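Local coordinates for protein tylactone synthase starter module and modules 1 & 2 (Streptomyces fradiae, PDB 2Z5L) that probably reduces a beta-keto group of an early tylactone intermediate to a hydroxyl of set chirality, as the first ketoreductase of the tylosin polyketide synthase, at residues Asp120-Ser125 and Gly162-Gly167; Trp166-Val171 and Ala349-Leu354; Glu360-Ala365 and Gln401-Ala406. All coordinates share one frame; numbering follows the deposited sequence.

Contact 1. Residues Asp120-Ser125 and Gly162-Gly167; sequences DAVRTS and GAQLWG
S125 and L165 make the closest approach between the two helices. Methyl CD2 of L165 lies 3.7 Å from S125 CB, and CD1 of L165 is 3.9 Å from S125 OG. OG lies beside its own backbone N (chi1 -70°) and turns back to donate to A121 O at 2.7 Å, so the polar end of the serine is engaged where the leucine packs. That carbonyl also takes S125 N, from the opposite face of its plane. V122 forms the other half of the packing. Both its methyls lie across the Q164 side chain, which V122 meets at about a right angle. CG2 of V122 is 4.0 Å from Q164 CB, and CG1 is 4.0 Å from Q164 OE1. The helices run in nearly the same direction, at 24°, with axes 9.4 Å apart. They belong to the N-terminal half of the ketoreductase, a Rossmann-like structural subdomain in this family. Q164 points its amide NE2 at D160, one helical turn earlier, and its side chain also touches F359 of helix 356-376. The outer side is looser and polar. There D120 is exposed, and its OD1 pairs with R123 NH1 at 2.7 Å. R123 also forms a salt bridge with E360 of helix 356-376.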
ATOM      1  N   ASP A 120       7.149   8.866 -10.621  1.00 34.37           N
ATOM      2  CA  ASP A 120       6.748  10.153 -11.168  1.00 35.00           C
ATOM      3  C   ASP A 120       5.329  10.030 -11.694  1.00 33.30           C
ATOM      4  O   ASP A 120       4.540  10.971 -11.619  1.00 31.60           O
ATOM      5  CB  ASP A 120       7.681  10.559 -12.306  1.00 37.88           C
ATOM      6  CG  ASP A 120       8.765  11.499 -11.855  1.00 40.53           C
ATOM      7  OD1 ASP A 120       9.249  11.330 -10.711  1.00 40.88           O
ATOM      8  OD2 ASP A 120       9.137  12.400 -12.651  1.00 44.48           O
ATOM      9  N   ALA A 121       5.021   8.861 -12.240  1.00 32.77           N
ATOM     10  CA  ALA A 121       3.698   8.594 -12.782  1.00 30.44           C
ATOM     11  C   ALA A 121       2.680   8.662 -11.655  1.00 27.64           C
ATOM     12  O   ALA A 121       1.594   9.197 -11.834  1.00 27.32           O
ATOM     13  CB  ALA A 121       3.670   7.216 -13.447  1.00 29.32           C
ATOM     14  N   VAL A 122       3.031   8.077 -10.511  1.00 26.48           N
ATOM     15  CA  VAL A 122       2.161   8.087  -9.337  1.00 24.88           C
ATOM     16  C   VAL A 122       1.962   9.521  -8.872  1.00 25.43           C
ATOM     17  O   VAL A 122       0.851   9.939  -8.538  1.00 25.71           O
ATOM     18  CB  VAL A 122       2.762   7.278  -8.196  1.00 24.75           C
ATOM     19  CG1 VAL A 122       1.757   7.182  -7.036  1.00 21.16           C
ATOM     20  CG2 VAL A 122       3.116   5.896  -8.699  1.00 26.30           C
ATOM     21  N   ARG A 123       3.053  10.277  -8.859  1.00 25.00           N
ATOM     22  CA  ARG A 123       2.987  11.665  -8.447  1.00 25.71           C
ATOM     23  C   ARG A 123       2.066  12.439  -9.383  1.00 25.64           C
ATOM     24  O   ARG A 123       1.183  13.166  -8.921  1.00 25.01           O
ATOM     25  CB  ARG A 123       4.384  12.291  -8.437  1.00 27.85           C
ATOM     26  CG  ARG A 123       5.351  11.635  -7.455  1.00 28.58           C
ATOM     27  CD  ARG A 123       6.643  12.430  -7.376  1.00 31.05           C
ATOM     28  NE  ARG A 123       7.643  11.785  -6.533  1.00 32.09           N
ATOM     29  CZ  ARG A 123       8.492  10.853  -6.957  1.00 36.00           C
ATOM     30  NH1 ARG A 123       8.473  10.456  -8.225  1.00 36.07           N
ATOM     31  NH2 ARG A 123       9.357  10.314  -6.112  1.00 35.38           N
ATOM     32  N   THR A 124       2.249  12.252 -10.690  1.00 22.40           N
ATOM     33  CA  THR A 124       1.437  12.940 -11.683  1.00 23.10           C
ATOM     34  C   THR A 124      -0.009  12.463 -11.665  1.00 22.85           C
ATOM     35  O   THR A 124      -0.905  13.219 -12.023  1.00 23.68           O
ATOM     36  CB  THR A 124       1.978  12.749 -13.111  1.00 24.40           C
ATOM     37  OG1 THR A 124       3.398  12.960 -13.131  1.00 27.43           O
ATOM     38  CG2 THR A 124       1.326  13.766 -14.045  1.00 25.03           C
ATOM     39  N   SER A 125      -0.224  11.210 -11.261  1.00 23.57           N
ATOM     40  CA  SER A 125      -1.563  10.640 -11.193  1.00 23.64           C
ATOM     41  C   SER A 125      -2.307  11.296 -10.038  1.00 24.33           C
ATOM     42  O   SER A 125      -3.485  11.655 -10.157  1.00 24.30           O
ATOM     43  CB  SER A 125      -1.501   9.116 -10.986  1.00 25.16           C
ATOM     44  OG  SER A 125      -1.017   8.458 -12.149  1.00 23.99           O
ATOM     45  N   GLY A 162       2.723   0.567 -10.274  1.00 34.40           N
ATOM     46  CA  GLY A 162       1.305   0.239 -10.278  1.00 31.11           C
ATOM     47  C   GLY A 162       0.713  -0.064  -8.911  1.00 30.82           C
ATOM     48  O   GLY A 162      -0.425   0.319  -8.626  1.00 30.88           O
ATOM     49  N   ALA A 163       1.463  -0.769  -8.065  1.00 29.58           N
ATOM     50  CA  ALA A 163       0.974  -1.111  -6.726  1.00 29.50           C
ATOM     51  C   ALA A 163       0.709   0.139  -5.889  1.00 29.65           C
ATOM     52  O   ALA A 163      -0.239   0.182  -5.108  1.00 29.72           O
ATOM     53  CB  ALA A 163       1.986  -2.018  -6.013  1.00 30.26           C
ATOM     54  N   GLN A 164       1.559   1.149  -6.053  1.00 28.89           N
ATOM     55  CA  GLN A 164       1.417   2.404  -5.317  1.00 29.52           C
ATOM     56  C   GLN A 164       0.100   3.111  -5.622  1.00 29.81           C
ATOM     57  O   GLN A 164      -0.588   3.591  -4.713  1.00 29.81           O
ATOM     58  CB  GLN A 164       2.568   3.346  -5.653  1.00 27.07           C
ATOM     59  CG  GLN A 164       3.883   3.023  -4.966  1.00 26.95           C
ATOM     60  CD  GLN A 164       4.868   4.181  -5.082  1.00 29.32           C
ATOM     61  OE1 GLN A 164       4.511   5.322  -4.806  1.00 28.11           O
ATOM     62  NE2 GLN A 164       6.108   3.895  -5.489  1.00 29.97           N
ATOM     63  N   LEU A 165      -0.234   3.174  -6.912  1.00 28.60           N
ATOM     64  CA  LEU A 165      -1.453   3.825  -7.393  1.00 28.04           C
ATOM     65  C   LEU A 165      -2.711   3.151  -6.847  1.00 28.05           C
ATOM     66  O   LEU A 165      -3.697   3.813  -6.515  1.00 25.66           O
ATOM     67  CB  LEU A 165      -1.492   3.810  -8.933  1.00 28.42           C
ATOM     68  CG  LEU A 165      -1.526   5.131  -9.705  1.00 30.36           C
ATOM     69  CD1 LEU A 165      -1.929   4.838 -11.149  1.00 27.13           C
ATOM     70  CD2 LEU A 165      -2.523   6.092  -9.076  1.00 26.99           C
ATOM     71  N   TRP A 166      -2.703   1.824  -6.784  1.00 28.79           N
ATOM     72  CA  TRP A 166      -3.874   1.138  -6.254  1.00 29.68           C
ATOM     73  C   TRP A 166      -4.019   1.527  -4.795  1.00 30.70           C
ATOM     74  O   TRP A 166      -5.129   1.756  -4.320  1.00 29.74           O
ATOM     75  CB  TRP A 166      -3.731  -0.372  -6.408  1.00 32.41           C
ATOM     76  CG  TRP A 166      -4.111  -0.838  -7.776  1.00 34.84           C
ATOM     77  CD1 TRP A 166      -3.481  -0.546  -8.962  1.00 35.83           C
ATOM     78  CD2 TRP A 166      -5.230  -1.659  -8.108  1.00 35.23           C
ATOM     79  NE1 TRP A 166      -4.144  -1.139 -10.010  1.00 33.98           N
ATOM     80  CE2 TRP A 166      -5.222  -1.827  -9.514  1.00 35.82           C
ATOM     81  CE3 TRP A 166      -6.244  -2.271  -7.356  1.00 34.69           C
ATOM     82  CZ2 TRP A 166      -6.186  -2.580 -10.179  1.00 34.67           C
ATOM     83  CZ3 TRP A 166      -7.206  -3.021  -8.020  1.00 34.98           C
ATOM     84  CH2 TRP A 166      -7.168  -3.168  -9.422  1.00 36.52           C
ATOM     85  N   GLY A 167      -2.884   1.637  -4.100  1.00 30.08           N
ATOM     86  CA  GLY A 167      -2.923   2.023  -2.706  1.00 27.79           C
ATOM     87  C   GLY A 167      -3.563   3.386  -2.546  1.00 26.27           C
ATOM     88  O   GLY A 167      -4.476   3.572  -1.745  1.00 24.72           O
TER

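Contact 2. Residues Trp166-Val171 and Ala349-Leu354; sequences WGFGRV and AVIDTL
The ring of F168 meets I351 and L354 at its far end. Its CZ is 4.0 Å from I351 CD1, and CG1 of I351 lies 4.1 Å from both CZ and CE1 of F168. L354 adds one methyl, CD2, at 4.0 Å from F168 CE1. The side chains of F168 and L354 run past each other in opposite senses. F168 reaches this spot because its CG is anti to the backbone N (chi1 174°), which swings the ring out from the helix toward the loop. All three residues are buried, and the contact is wholly apolar. Helix 119-135 also packs here, through I126 and L129 on F168. The next shell is polar and fixes the loop. I351 N is bound by E175 from the end of helix 160-175. Q130 NE2 is bonded to both I351 O and L354 O. A short 3-10 turn spans 351-353. In it V350 O accepts T353 N at 2.9 Å and T353 OG1 at 3.1 Å, both from the same face. The loop follows the Leu-Asp-Asp motif of B-type ketoreductases and here rests on the Rossmann-like structural subdomain, a joint between the two halves of the ketoreductase fold.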
ATOM      1  N   TRP A 166      -2.703   1.824  -6.784  1.00 28.79           N
ATOM      2  CA  TRP A 166      -3.874   1.138  -6.254  1.00 29.68           C
ATOM      3  C   TRP A 166      -4.019   1.527  -4.795  1.00 30.70           C
ATOM      4  O   TRP A 166      -5.129   1.756  -4.320  1.00 29.74           O
ATOM      5  CB  TRP A 166      -3.731  -0.372  -6.408  1.00 32.41           C
ATOM      6  CG  TRP A 166      -4.111  -0.838  -7.776  1.00 34.84           C
ATOM      7  CD1 TRP A 166      -3.481  -0.546  -8.962  1.00 35.83           C
ATOM      8  CD2 TRP A 166      -5.230  -1.659  -8.108  1.00 35.23           C
ATOM      9  NE1 TRP A 166      -4.144  -1.139 -10.010  1.00 33.98           N
ATOM     10  CE2 TRP A 166      -5.222  -1.827  -9.514  1.00 35.82           C
ATOM     11  CE3 TRP A 166      -6.244  -2.271  -7.356  1.00 34.69           C
ATOM     12  CZ2 TRP A 166      -6.186  -2.580 -10.179  1.00 34.67           C
ATOM     13  CZ3 TRP A 166      -7.206  -3.021  -8.020  1.00 34.98           C
ATOM     14  CH2 TRP A 166      -7.168  -3.168  -9.422  1.00 36.52           C
ATOM     15  N   GLY A 167      -2.884   1.637  -4.100  1.00 30.08           N
ATOM     16  CA  GLY A 167      -2.923   2.023  -2.706  1.00 27.79           C
ATOM     17  C   GLY A 167      -3.563   3.386  -2.546  1.00 26.27           C
ATOM     18  O   GLY A 167      -4.476   3.572  -1.745  1.00 24.72           O
ATOM     19  N   PHE A 168      -3.087   4.343  -3.329  1.00 27.35           N
ATOM     20  CA  PHE A 168      -3.606   5.701  -3.291  1.00 26.81           C
ATOM     21  C   PHE A 168      -5.045   5.755  -3.776  1.00 26.14           C
ATOM     22  O   PHE A 168      -5.860   6.526  -3.262  1.00 25.90           O
ATOM     23  CB  PHE A 168      -2.775   6.591  -4.203  1.00 24.41           C
ATOM     24  CG  PHE A 168      -3.326   7.965  -4.346  1.00 22.25           C
ATOM     25  CD1 PHE A 168      -3.156   8.899  -3.327  1.00 24.59           C
ATOM     26  CD2 PHE A 168      -4.051   8.320  -5.472  1.00 23.47           C
ATOM     27  CE1 PHE A 168      -3.702  10.168  -3.421  1.00 20.35           C
ATOM     28  CE2 PHE A 168      -4.599   9.585  -5.575  1.00 25.72           C
ATOM     29  CZ  PHE A 168      -4.427  10.519  -4.545  1.00 22.84           C
ATOM     30  N   GLY A 169      -5.328   4.955  -4.798  1.00 26.39           N
ATOM     31  CA  GLY A 169      -6.659   4.920  -5.381  1.00 27.00           C
ATOM     32  C   GLY A 169      -7.754   4.642  -4.364  1.00 26.61           C
ATOM     33  O   GLY A 169      -8.818   5.258  -4.415  1.00 28.06           O
ATOM     34  N   ARG A 170      -7.492   3.701  -3.457  1.00 26.18           N
ATOM     35  CA  ARG A 170      -8.443   3.316  -2.412  1.00 26.21           C
ATOM     36  C   ARG A 170      -8.690   4.439  -1.407  1.00 27.38           C
ATOM     37  O   ARG A 170      -9.767   4.527  -0.795  1.00 30.07           O
ATOM     38  CB  ARG A 170      -7.951   2.052  -1.693  1.00 27.79           C
ATOM     39  CG  ARG A 170      -7.815   0.855  -2.640  1.00 26.26           C
ATOM     40  CD  ARG A 170      -7.430  -0.412  -1.901  1.00 29.28           C
ATOM     41  NE  ARG A 170      -5.985  -0.564  -1.735  1.00 27.31           N
ATOM     42  CZ  ARG A 170      -5.217  -1.280  -2.547  1.00 29.18           C
ATOM     43  NH1 ARG A 170      -5.756  -1.919  -3.587  1.00 25.55           N
ATOM     44  NH2 ARG A 170      -3.915  -1.357  -2.321  1.00 28.49           N
ATOM     45  N   VAL A 171      -7.693   5.293  -1.228  1.00 27.38           N
ATOM     46  CA  VAL A 171      -7.824   6.416  -0.323  1.00 26.53           C
ATOM     47  C   VAL A 171      -8.703   7.441  -1.023  1.00 26.81           C
ATOM     48  O   VAL A 171      -9.549   8.085  -0.391  1.00 26.88           O
ATOM     49  CB  VAL A 171      -6.444   7.054  -0.006  1.00 26.58           C
ATOM     50  CG1 VAL A 171      -6.636   8.358   0.764  1.00 22.95           C
ATOM     51  CG2 VAL A 171      -5.609   6.085   0.803  1.00 22.97           C
ATOM     52  N   ALA A 349      -2.548  13.736   5.797  1.00 43.34           N
ATOM     53  CA  ALA A 349      -2.824  14.858   4.917  1.00 40.59           C
ATOM     54  C   ALA A 349      -3.795  14.422   3.817  1.00 38.36           C
ATOM     55  O   ALA A 349      -3.508  13.491   3.064  1.00 36.89           O
ATOM     56  CB  ALA A 349      -1.525  15.371   4.296  1.00 41.85           C
ATOM     57  N   VAL A 350      -4.949  15.082   3.746  1.00 34.24           N
ATOM     58  CA  VAL A 350      -5.941  14.773   2.732  1.00 31.89           C
ATOM     59  C   VAL A 350      -5.397  15.117   1.360  1.00 31.78           C
ATOM     60  O   VAL A 350      -4.463  15.915   1.224  1.00 31.11           O
ATOM     61  CB  VAL A 350      -7.249  15.574   2.945  1.00 31.25           C
ATOM     62  CG1 VAL A 350      -7.951  15.084   4.195  1.00 30.08           C
ATOM     63  CG2 VAL A 350      -6.927  17.055   3.057  1.00 28.12           C
ATOM     64  N   ILE A 351      -5.998  14.506   0.346  1.00 31.00           N
ATOM     65  CA  ILE A 351      -5.604  14.703  -1.046  1.00 31.03           C
ATOM     66  C   ILE A 351      -5.535  16.159  -1.499  1.00 34.42           C
ATOM     67  O   ILE A 351      -4.605  16.565  -2.214  1.00 32.79           O
ATOM     68  CB  ILE A 351      -6.561  13.955  -1.972  1.00 28.87           C
ATOM     69  CG1 ILE A 351      -6.542  12.472  -1.616  1.00 28.02           C
ATOM     70  CG2 ILE A 351      -6.154  14.173  -3.447  1.00 28.71           C
ATOM     71  CD1 ILE A 351      -7.603  11.658  -2.347  1.00 31.59           C
ATOM     72  N   ASP A 352      -6.519  16.948  -1.084  1.00 34.81           N
ATOM     73  CA  ASP A 352      -6.549  18.353  -1.474  1.00 38.67           C
ATOM     74  C   ASP A 352      -5.344  19.112  -0.946  1.00 38.13           C
ATOM     75  O   ASP A 352      -4.955  20.132  -1.510  1.00 38.48           O
ATOM     76  CB  ASP A 352      -7.826  19.042  -0.970  1.00 42.36           C
ATOM     77  CG  ASP A 352      -7.838  20.533  -1.273  1.00 44.61           C
ATOM     78  OD1 ASP A 352      -7.817  20.900  -2.468  1.00 46.00           O
ATOM     79  OD2 ASP A 352      -7.860  21.339  -0.318  1.00 47.71           O
ATOM     80  N   THR A 353      -4.749  18.610   0.132  1.00 37.82           N
ATOM     81  CA  THR A 353      -3.595  19.271   0.727  1.00 38.27           C
ATOM     82  C   THR A 353      -2.322  18.440   0.633  1.00 37.40           C
ATOM     83  O   THR A 353      -1.321  18.789   1.246  1.00 38.21           O
ATOM     84  CB  THR A 353      -3.841  19.593   2.210  1.00 38.27           C
ATOM     85  OG1 THR A 353      -3.887  18.377   2.965  1.00 43.01           O
ATOM     86  CG2 THR A 353      -5.161  20.328   2.372  1.00 40.83           C
ATOM     87  N   LEU A 354      -2.363  17.341  -0.116  1.00 37.20           N
ATOM     88  CA  LEU A 354      -1.195  16.477  -0.261  1.00 35.18           C
ATOM     89  C   LEU A 354      -0.157  17.142  -1.164  1.00 35.17           C
ATOM     90  O   LEU A 354      -0.317  17.190  -2.387  1.00 34.28           O
ATOM     91  CB  LEU A 354      -1.622  15.121  -0.836  1.00 35.06           C
ATOM     92  CG  LEU A 354      -0.580  13.993  -1.024  1.00 35.28           C
ATOM     93  CD1 LEU A 354       0.117  13.714   0.262  1.00 34.32           C
ATOM     94  CD2 LEU A 354      -1.278  12.734  -1.517  1.00 34.15           C
TER

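Contact 3. Residues Glu360-Ala365 and Gln401-Ala406; sequences ETVRGA and QGAYAA
V362 holds CG1 opposite its backbone N (chi1 173°), and Y404 does the same with CG (chi1 -163°). The first torsion sends a methyl into the backbone of helix 402-419. The second carries the phenol ring out from the helix, with its CD1 edge toward V362. CG1 of V362 is the main touching atom. It lies 3.7 Å from A403 O and 3.8 Å from Y404 CA. It also sits at the ring edge, close to the ring plane, 3.9 Å from Y404 CD1. Beside it, V362 CB and A403 CB face each other at 4.2 Å. The small alanine lets the backbones come close, with the CA atoms of V362 and Y404 6.3 Å apart. These helices belong to the catalytic, Rossmann-type half of the ketoreductase. Y404 and N408 fit the Tyr-x-x-x-Asn pattern of polyketide ketoreductases, where Asn stands in place of the Lys of classical short-chain dehydrogenases. The packing by V362 therefore lies next to the probable catalytic centre. N408 ND2 bonds to Y404 O, and D347 makes a weak bond to Y404 N. At the helix start, Q401 takes the N-cap position, and its side-chain amide is held by N398, E444 and the carbonyl of D347. F359, one turn before R363 on helix 356-376, covers A403 and A406 from the same helix as V362.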
ATOM      1  N   GLU A 360       7.034  12.570  -0.531  1.00 29.50           N
ATOM      2  CA  GLU A 360       8.401  12.078  -0.506  1.00 32.02           C
ATOM      3  C   GLU A 360       8.841  11.804   0.905  1.00 29.94           C
ATOM      4  O   GLU A 360       9.509  10.815   1.186  1.00 30.75           O
ATOM      5  CB  GLU A 360       9.348  13.088  -1.155  1.00 36.35           C
ATOM      6  CG  GLU A 360       9.292  13.072  -2.661  1.00 40.55           C
ATOM      7  CD  GLU A 360       9.577  11.682  -3.217  1.00 43.73           C
ATOM      8  OE1 GLU A 360      10.703  11.157  -3.012  1.00 45.17           O
ATOM      9  OE2 GLU A 360       8.659  11.111  -3.844  1.00 46.62           O
ATOM     10  N   THR A 361       8.468  12.698   1.802  1.00 29.17           N
ATOM     11  CA  THR A 361       8.844  12.545   3.195  1.00 27.66           C
ATOM     12  C   THR A 361       8.274  11.244   3.740  1.00 26.08           C
ATOM     13  O   THR A 361       8.921  10.542   4.520  1.00 25.07           O
ATOM     14  CB  THR A 361       8.330  13.740   3.999  1.00 27.22           C
ATOM     15  OG1 THR A 361       9.013  14.926   3.565  1.00 28.37           O
ATOM     16  CG2 THR A 361       8.562  13.528   5.476  1.00 28.44           C
ATOM     17  N   VAL A 362       7.072  10.902   3.290  1.00 27.47           N
ATOM     18  CA  VAL A 362       6.426   9.691   3.764  1.00 28.08           C
ATOM     19  C   VAL A 362       7.025   8.414   3.200  1.00 30.18           C
ATOM     20  O   VAL A 362       7.179   7.417   3.919  1.00 28.69           O
ATOM     21  CB  VAL A 362       4.915   9.740   3.476  1.00 26.96           C
ATOM     22  CG1 VAL A 362       4.251   8.392   3.823  1.00 23.78           C
ATOM     23  CG2 VAL A 362       4.303  10.846   4.303  1.00 26.01           C
ATOM     24  N   ARG A 363       7.374   8.424   1.918  1.00 32.80           N
ATOM     25  CA  ARG A 363       7.947   7.208   1.341  1.00 34.93           C
ATOM     26  C   ARG A 363       9.432   7.033   1.621  1.00 35.13           C
ATOM     27  O   ARG A 363       9.930   5.908   1.649  1.00 33.69           O
ATOM     28  CB  ARG A 363       7.681   7.140  -0.165  1.00 35.15           C
ATOM     29  CG  ARG A 363       8.381   8.168  -0.995  1.00 37.69           C
ATOM     30  CD  ARG A 363       7.740   8.189  -2.368  1.00 39.69           C
ATOM     31  NE  ARG A 363       7.734   6.851  -2.955  1.00 41.24           N
ATOM     32  CZ  ARG A 363       8.794   6.294  -3.534  1.00 41.02           C
ATOM     33  NH1 ARG A 363       9.928   6.975  -3.602  1.00 38.69           N
ATOM     34  NH2 ARG A 363       8.725   5.062  -4.032  1.00 40.26           N
ATOM     35  N   GLY A 364      10.134   8.137   1.861  1.00 37.30           N
ATOM     36  CA  GLY A 364      11.562   8.055   2.134  1.00 36.36           C
ATOM     37  C   GLY A 364      11.991   6.918   3.048  1.00 39.18           C
ATOM     38  O   GLY A 364      12.652   5.959   2.614  1.00 36.93           O
ATOM     39  N   ALA A 365      11.620   7.008   4.320  1.00 40.23           N
ATOM     40  CA  ALA A 365      12.004   5.976   5.290  1.00 43.07           C
ATOM     41  C   ALA A 365      11.371   4.618   5.028  1.00 44.24           C
ATOM     42  O   ALA A 365      12.013   3.567   5.174  1.00 43.69           O
ATOM     43  CB  ALA A 365      11.648   6.429   6.705  1.00 44.23           C
ATOM     44  N   GLN A 401      -4.762   9.532   4.380  1.00 26.30           N
ATOM     45  CA  GLN A 401      -3.444   8.901   4.346  1.00 25.46           C
ATOM     46  C   GLN A 401      -3.087   8.319   2.962  1.00 23.89           C
ATOM     47  O   GLN A 401      -2.652   7.156   2.839  1.00 26.79           O
ATOM     48  CB  GLN A 401      -3.370   7.815   5.422  1.00 26.50           C
ATOM     49  CG  GLN A 401      -3.569   8.344   6.817  1.00 26.25           C
ATOM     50  CD  GLN A 401      -3.449   7.252   7.837  1.00 30.22           C
ATOM     51  OE1 GLN A 401      -4.249   6.303   7.857  1.00 26.50           O
ATOM     52  NE2 GLN A 401      -2.435   7.359   8.693  1.00 29.83           N
ATOM     53  N   GLY A 402      -3.283   9.127   1.926  1.00 23.38           N
ATOM     54  CA  GLY A 402      -2.997   8.686   0.569  1.00 23.04           C
ATOM     55  C   GLY A 402      -1.520   8.413   0.332  1.00 23.06           C
ATOM     56  O   GLY A 402      -1.158   7.443  -0.330  1.00 24.51           O
ATOM     57  N   ALA A 403      -0.656   9.253   0.886  1.00 22.44           N
ATOM     58  CA  ALA A 403       0.773   9.079   0.670  1.00 21.84           C
ATOM     59  C   ALA A 403       1.236   7.881   1.465  1.00 22.68           C
ATOM     60  O   ALA A 403       2.130   7.139   1.050  1.00 21.96           O
ATOM     61  CB  ALA A 403       1.532  10.341   1.102  1.00 22.90           C
ATOM     62  N   TYR A 404       0.619   7.679   2.620  1.00 19.17           N
ATOM     63  CA  TYR A 404       0.984   6.548   3.465  1.00 20.79           C
ATOM     64  C   TYR A 404       0.525   5.218   2.847  1.00 20.24           C
ATOM     65  O   TYR A 404       1.197   4.184   2.971  1.00 18.73           O
ATOM     66  CB  TYR A 404       0.373   6.724   4.859  1.00 20.89           C
ATOM     67  CG  TYR A 404       0.994   5.846   5.916  1.00 24.86           C
ATOM     68  CD1 TYR A 404       2.358   5.941   6.213  1.00 25.47           C
ATOM     69  CD2 TYR A 404       0.210   4.972   6.677  1.00 24.28           C
ATOM     70  CE1 TYR A 404       2.922   5.203   7.242  1.00 25.48           C
ATOM     71  CE2 TYR A 404       0.763   4.229   7.707  1.00 25.54           C
ATOM     72  CZ  TYR A 404       2.121   4.352   7.988  1.00 26.05           C
ATOM     73  OH  TYR A 404       2.679   3.658   9.032  1.00 30.88           O
ATOM     74  N   ALA A 405      -0.634   5.248   2.195  1.00 21.55           N
ATOM     75  CA  ALA A 405      -1.161   4.044   1.558  1.00 20.23           C
ATOM     76  C   ALA A 405      -0.350   3.666   0.333  1.00 22.38           C
ATOM     77  O   ALA A 405      -0.176   2.473   0.039  1.00 20.75           O
ATOM     78  CB  ALA A 405      -2.617   4.231   1.178  1.00 17.63           C
ATOM     79  N   ALA A 406       0.139   4.670  -0.392  1.00 21.97           N
ATOM     80  CA  ALA A 406       0.942   4.361  -1.565  1.00 21.63           C
ATOM     81  C   ALA A 406       2.207   3.651  -1.084  1.00 22.40           C
ATOM     82  O   ALA A 406       2.552   2.579  -1.584  1.00 23.67           O
ATOM     83  CB  ALA A 406       1.297   5.636  -2.334  1.00 24.62           C
TER

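In the fold
The three contacts lie together near the middle of the chain, with centres 10 to 11 Å apart. Contacts 1 and 2 both use helix 160-175 and share W166 and G167. Contact 2 begins on the helix where contact 1 ends, and both close before contact 3 opens. Contact 2 runs from helix 160-175 to the loop before helix 356-376, so it joins the structural half to the catalytic half of the ketoreductase. Contact 3 lies within the catalytic half. Q164 of contact 1 packs on R363 of contact 3, and V171 of contact 2 packs on A405 of contact 3. This is consistent with the two halves of polyketide ketoreductases resembling a dimer of short-chain dehydrogenase subunits.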